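Local coordinates for protein ammonium transporter (Kuenenia stuttgartiensis, PDB 6EU6) that probably senses ammonium at the membrane as the ammonium transporter-like part of a sensor histidine kinase, at residues A[172-184]-A[367-380]. Residues are numbered along the deposited sequence; the frame is centred on the assembly and turned at random.
Sequences SIGGWFAMAAAIM and AFSWSFGLGMLFFL
Two membrane helices of the Amt fold, 167-185 and 353-385, pack side by side through knobs-into-holes contacts, their segment axes 7.6 Å apart and crossing at -33°. Trp176 is one knob, set among Ala367, Phe368, Ser371 and Phe372. Phe368 meets it edge-to-face: its CD1 stands over the indole face, 3.6 Å from Trp176 CD2, with the ring planes at 73°, while Phe368 CB makes a CH-pi contact over the five-membered ring. Ile323 and Val331 of helix 322-340 also touch the indole. An alanine in place of Trp176 would probably leave the Phe368 edge without its aromatic face and open a gap between the helices.

Next to Trp176, Ser371 OG donates a 2.7 Å hydrogen bond to Ile173 O; with chi1 at 179° the hydroxyl is carried away from its own backbone N and across to that carbonyl. Ile173 O also accepts the helical bond from Phe177 N, so it holds two donors. Phe177 is the second knob, with CD1 3.8 Å from Gly375 CA, where a CB would probably sit tightly against the Phe177 ring and Ala180 CB. Its CZ meets Phe379 CE2 obliquely, and Leu111 and Ile135 of the helices 93-114 and 121-144 cover it further.

The ring of Phe372 is the third knob, going the other way, among Trp176, Met179, Ala180 and Ile183. Met179 SD lies obliquely to its ring in a Met-aromatic contact, and Ile183 CD1 reaches the ring edge in plane, 3.7 Å from Phe372 CZ. Ile183 also touches a bound nonyl maltoside detergent. Ala180 CB fits against the backbone of the other helix, 3.5 Å from Met376 N. Near the ends of the two segments, Met184, its chain bent at chi2 and chi3, sets its SD 3.6 Å from Met376 CE and its CE tightly against Leu380 CD2.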
# COMPACT_ATOMS: atom_id res chain seq x y z
N SER A 172 7.85 10.38 -20.75
CA SER A 172 7.96 11.55 -21.68
C SER A 172 6.72 11.74 -22.51
O SER A 172 6.21 12.88 -22.67
CB SER A 172 9.22 11.49 -22.54
OG SER A 172 10.34 11.60 -21.69
N ILE A 173 6.18 10.65 -23.01
CA ILE A 173 4.94 10.77 -23.79
C ILE A 173 3.83 11.45 -23.01
O ILE A 173 3.19 12.38 -23.49
CB ILE A 173 4.50 9.37 -24.26
CG1 ILE A 173 5.45 8.91 -25.39
CG2 ILE A 173 3.04 9.37 -24.74
CD1 ILE A 173 5.19 9.55 -26.78
N GLY A 174 3.56 10.96 -21.79
CA GLY A 174 2.59 11.61 -20.95
C GLY A 174 2.96 13.03 -20.56
O GLY A 174 2.08 13.89 -20.51
N GLY A 175 4.26 13.29 -20.33
CA GLY A 175 4.71 14.60 -19.88
C GLY A 175 4.58 15.67 -21.01
O GLY A 175 4.20 16.79 -20.72
N TRP A 176 4.88 15.31 -22.26
CA TRP A 176 4.74 16.25 -23.40
C TRP A 176 3.27 16.53 -23.74
O TRP A 176 2.90 17.66 -24.08
CB TRP A 176 5.52 15.73 -24.64
CG TRP A 176 6.98 15.51 -24.42
CD1 TRP A 176 7.72 14.47 -24.90
CD2 TRP A 176 7.88 16.30 -23.64
NE1 TRP A 176 9.00 14.57 -24.47
CE2 TRP A 176 9.15 15.70 -23.73
CE3 TRP A 176 7.77 17.51 -22.94
CZ2 TRP A 176 10.26 16.19 -23.09
CZ3 TRP A 176 8.89 18.01 -22.32
CH2 TRP A 176 10.11 17.34 -22.39
N PHE A 177 2.41 15.53 -23.57
CA PHE A 177 0.99 15.75 -23.67
C PHE A 177 0.50 16.70 -22.60
O PHE A 177 -0.23 17.65 -22.89
CB PHE A 177 0.26 14.42 -23.58
CG PHE A 177 -1.21 14.50 -23.90
CD1 PHE A 177 -1.66 14.87 -25.16
CD2 PHE A 177 -2.17 14.23 -22.91
CE1 PHE A 177 -3.03 14.98 -25.44
CE2 PHE A 177 -3.52 14.30 -23.20
CZ PHE A 177 -3.96 14.70 -24.47
N ALA A 178 0.96 16.49 -21.37
CA ALA A 178 0.66 17.38 -20.29
C ALA A 178 1.19 18.78 -20.66
O ALA A 178 0.57 19.77 -20.33
CB ALA A 178 1.33 16.91 -19.00
N MET A 179 2.39 18.86 -21.24
CA MET A 179 2.95 20.18 -21.50
C MET A 179 2.08 20.98 -22.51
O MET A 179 1.84 22.19 -22.31
CB MET A 179 4.36 20.09 -22.06
CG MET A 179 4.93 21.45 -22.37
SD MET A 179 6.67 21.27 -22.80
CE MET A 179 6.59 21.14 -24.53
N ALA A 180 1.63 20.31 -23.58
CA ALA A 180 0.68 20.94 -24.47
C ALA A 180 -0.57 21.38 -23.77
O ALA A 180 -1.13 22.47 -24.02
CB ALA A 180 0.33 20.00 -25.62
N ALA A 181 -1.10 20.49 -22.94
CA ALA A 181 -2.32 20.85 -22.22
C ALA A 181 -2.09 22.09 -21.28
O ALA A 181 -2.93 23.02 -21.24
CB ALA A 181 -2.84 19.64 -21.44
N ALA A 182 -0.95 22.15 -20.57
CA ALA A 182 -0.70 23.25 -19.69
C ALA A 182 -0.60 24.59 -20.49
O ALA A 182 -0.98 25.67 -20.00
CB ALA A 182 0.59 23.05 -18.91
N ILE A 183 -0.04 24.50 -21.66
CA ILE A 183 0.11 25.66 -22.54
C ILE A 183 -1.24 26.16 -23.02
O ILE A 183 -1.54 27.31 -22.91
CB ILE A 183 1.00 25.36 -23.76
CG1 ILE A 183 2.45 25.37 -23.32
CG2 ILE A 183 0.91 26.48 -24.82
CD1 ILE A 183 3.41 24.81 -24.36
N MET A 184 -2.05 25.27 -23.54
CA MET A 184 -3.33 25.64 -24.06
C MET A 184 -4.29 26.07 -22.97
O MET A 184 -5.14 26.92 -23.21
CB MET A 184 -3.86 24.46 -24.88
CG MET A 184 -3.02 24.19 -26.13
SD MET A 184 -3.03 25.70 -27.19
CE MET A 184 -4.78 25.78 -27.44
N ALA A 367 9.16 11.22 -29.97
CA ALA A 367 8.17 11.22 -28.85
C ALA A 367 7.65 12.62 -28.56
O ALA A 367 6.40 12.87 -28.47
CB ALA A 367 8.77 10.57 -27.58
N PHE A 368 8.57 13.57 -28.55
CA PHE A 368 8.18 14.96 -28.38
C PHE A 368 7.32 15.40 -29.50
O PHE A 368 6.27 15.98 -29.29
CB PHE A 368 9.43 15.88 -28.20
CG PHE A 368 9.09 17.30 -27.99
CD1 PHE A 368 8.84 17.79 -26.73
CD2 PHE A 368 8.92 18.15 -29.09
CE1 PHE A 368 8.47 19.10 -26.51
CE2 PHE A 368 8.56 19.48 -28.87
CZ PHE A 368 8.33 19.96 -27.59
N SER A 369 7.76 15.20 -30.73
CA SER A 369 7.01 15.77 -31.87
C SER A 369 5.62 15.19 -31.96
O SER A 369 4.65 15.91 -32.28
CB SER A 369 7.75 15.50 -33.21
OG SER A 369 9.07 16.05 -33.16
N TRP A 370 5.53 13.87 -31.76
CA TRP A 370 4.25 13.20 -31.80
C TRP A 370 3.30 13.65 -30.65
O TRP A 370 2.17 14.04 -30.91
CB TRP A 370 4.53 11.70 -31.73
CG TRP A 370 3.30 10.75 -31.69
CD1 TRP A 370 2.90 9.94 -30.60
CD2 TRP A 370 2.42 10.43 -32.75
NE1 TRP A 370 1.80 9.18 -30.97
CE2 TRP A 370 1.47 9.48 -32.26
CE3 TRP A 370 2.28 10.91 -34.06
CZ2 TRP A 370 0.45 8.95 -33.08
CZ3 TRP A 370 1.26 10.36 -34.87
CH2 TRP A 370 0.36 9.41 -34.37
N SER A 371 3.76 13.56 -29.39
CA SER A 371 2.90 13.80 -28.25
C SER A 371 2.67 15.27 -27.99
O SER A 371 1.52 15.70 -27.84
CB SER A 371 3.42 13.01 -26.98
OG SER A 371 2.56 13.30 -25.90
N PHE A 372 3.70 16.11 -28.02
CA PHE A 372 3.44 17.55 -27.92
C PHE A 372 2.66 18.03 -29.16
O PHE A 372 1.73 18.78 -29.04
CB PHE A 372 4.75 18.28 -27.79
CG PHE A 372 4.57 19.72 -27.56
CD1 PHE A 372 4.18 20.20 -26.31
CD2 PHE A 372 4.81 20.64 -28.60
CE1 PHE A 372 3.94 21.54 -26.10
CE2 PHE A 372 4.59 21.99 -28.40
CZ PHE A 372 4.18 22.44 -27.14
N GLY A 373 3.07 17.66 -30.36
CA GLY A 373 2.36 18.16 -31.54
C GLY A 373 0.91 17.73 -31.67
O GLY A 373 0.02 18.55 -31.91
N LEU A 374 0.64 16.45 -31.51
CA LEU A 374 -0.77 16.03 -31.47
C LEU A 374 -1.55 16.58 -30.28
O LEU A 374 -2.77 16.80 -30.35
CB LEU A 374 -0.91 14.54 -31.47
CG LEU A 374 -0.81 13.86 -32.81
CD1 LEU A 374 -0.93 12.33 -32.66
CD2 LEU A 374 -1.92 14.38 -33.74
N GLY A 375 -0.87 16.78 -29.17
CA GLY A 375 -1.52 17.33 -28.02
C GLY A 375 -1.89 18.76 -28.26
O GLY A 375 -3.04 19.17 -27.92
N MET A 376 -0.96 19.53 -28.86
CA MET A 376 -1.33 20.91 -29.28
C MET A 376 -2.56 20.94 -30.22
O MET A 376 -3.51 21.70 -29.98
CB MET A 376 -0.17 21.67 -29.91
CG MET A 376 0.93 22.08 -28.93
SD MET A 376 0.43 23.20 -27.57
CE MET A 376 0.13 24.66 -28.56
N LEU A 377 -2.57 20.09 -31.23
CA LEU A 377 -3.68 20.01 -32.15
C LEU A 377 -4.97 19.61 -31.44
O LEU A 377 -6.05 20.16 -31.66
CB LEU A 377 -3.34 19.03 -33.29
CG LEU A 377 -2.30 19.69 -34.23
CD1 LEU A 377 -1.68 18.78 -35.29
CD2 LEU A 377 -2.96 20.88 -34.92
N PHE A 378 -4.84 18.66 -30.54
CA PHE A 378 -6.02 18.15 -29.83
C PHE A 378 -6.62 19.21 -28.99
O PHE A 378 -7.84 19.43 -29.08
CB PHE A 378 -5.70 16.90 -29.01
CG PHE A 378 -6.84 16.43 -28.19
CD1 PHE A 378 -7.83 15.64 -28.75
CD2 PHE A 378 -6.96 16.84 -26.87
CE1 PHE A 378 -8.97 15.27 -28.01
CE2 PHE A 378 -8.04 16.41 -26.11
CZ PHE A 378 -9.06 15.64 -26.69
N PHE A 379 -5.80 19.92 -28.20
CA PHE A 379 -6.37 20.96 -27.36
C PHE A 379 -6.79 22.22 -28.15
O PHE A 379 -7.68 22.92 -27.68
CB PHE A 379 -5.49 21.32 -26.17
CG PHE A 379 -5.46 20.21 -25.16
CD1 PHE A 379 -6.58 19.99 -24.33
CD2 PHE A 379 -4.39 19.38 -25.04
CE1 PHE A 379 -6.63 18.93 -23.44
CE2 PHE A 379 -4.41 18.31 -24.13
CZ PHE A 379 -5.53 18.10 -23.32
N LEU A 380 -6.17 22.46 -29.30
CA LEU A 380 -6.63 23.54 -30.19
C LEU A 380 -8.00 23.20 -30.70
O LEU A 380 -8.87 24.04 -30.65
CB LEU A 380 -5.69 23.74 -31.38
CG LEU A 380 -4.45 24.56 -31.05
CD1 LEU A 380 -3.42 24.34 -32.15
CD2 LEU A 380 -4.68 26.08 -30.82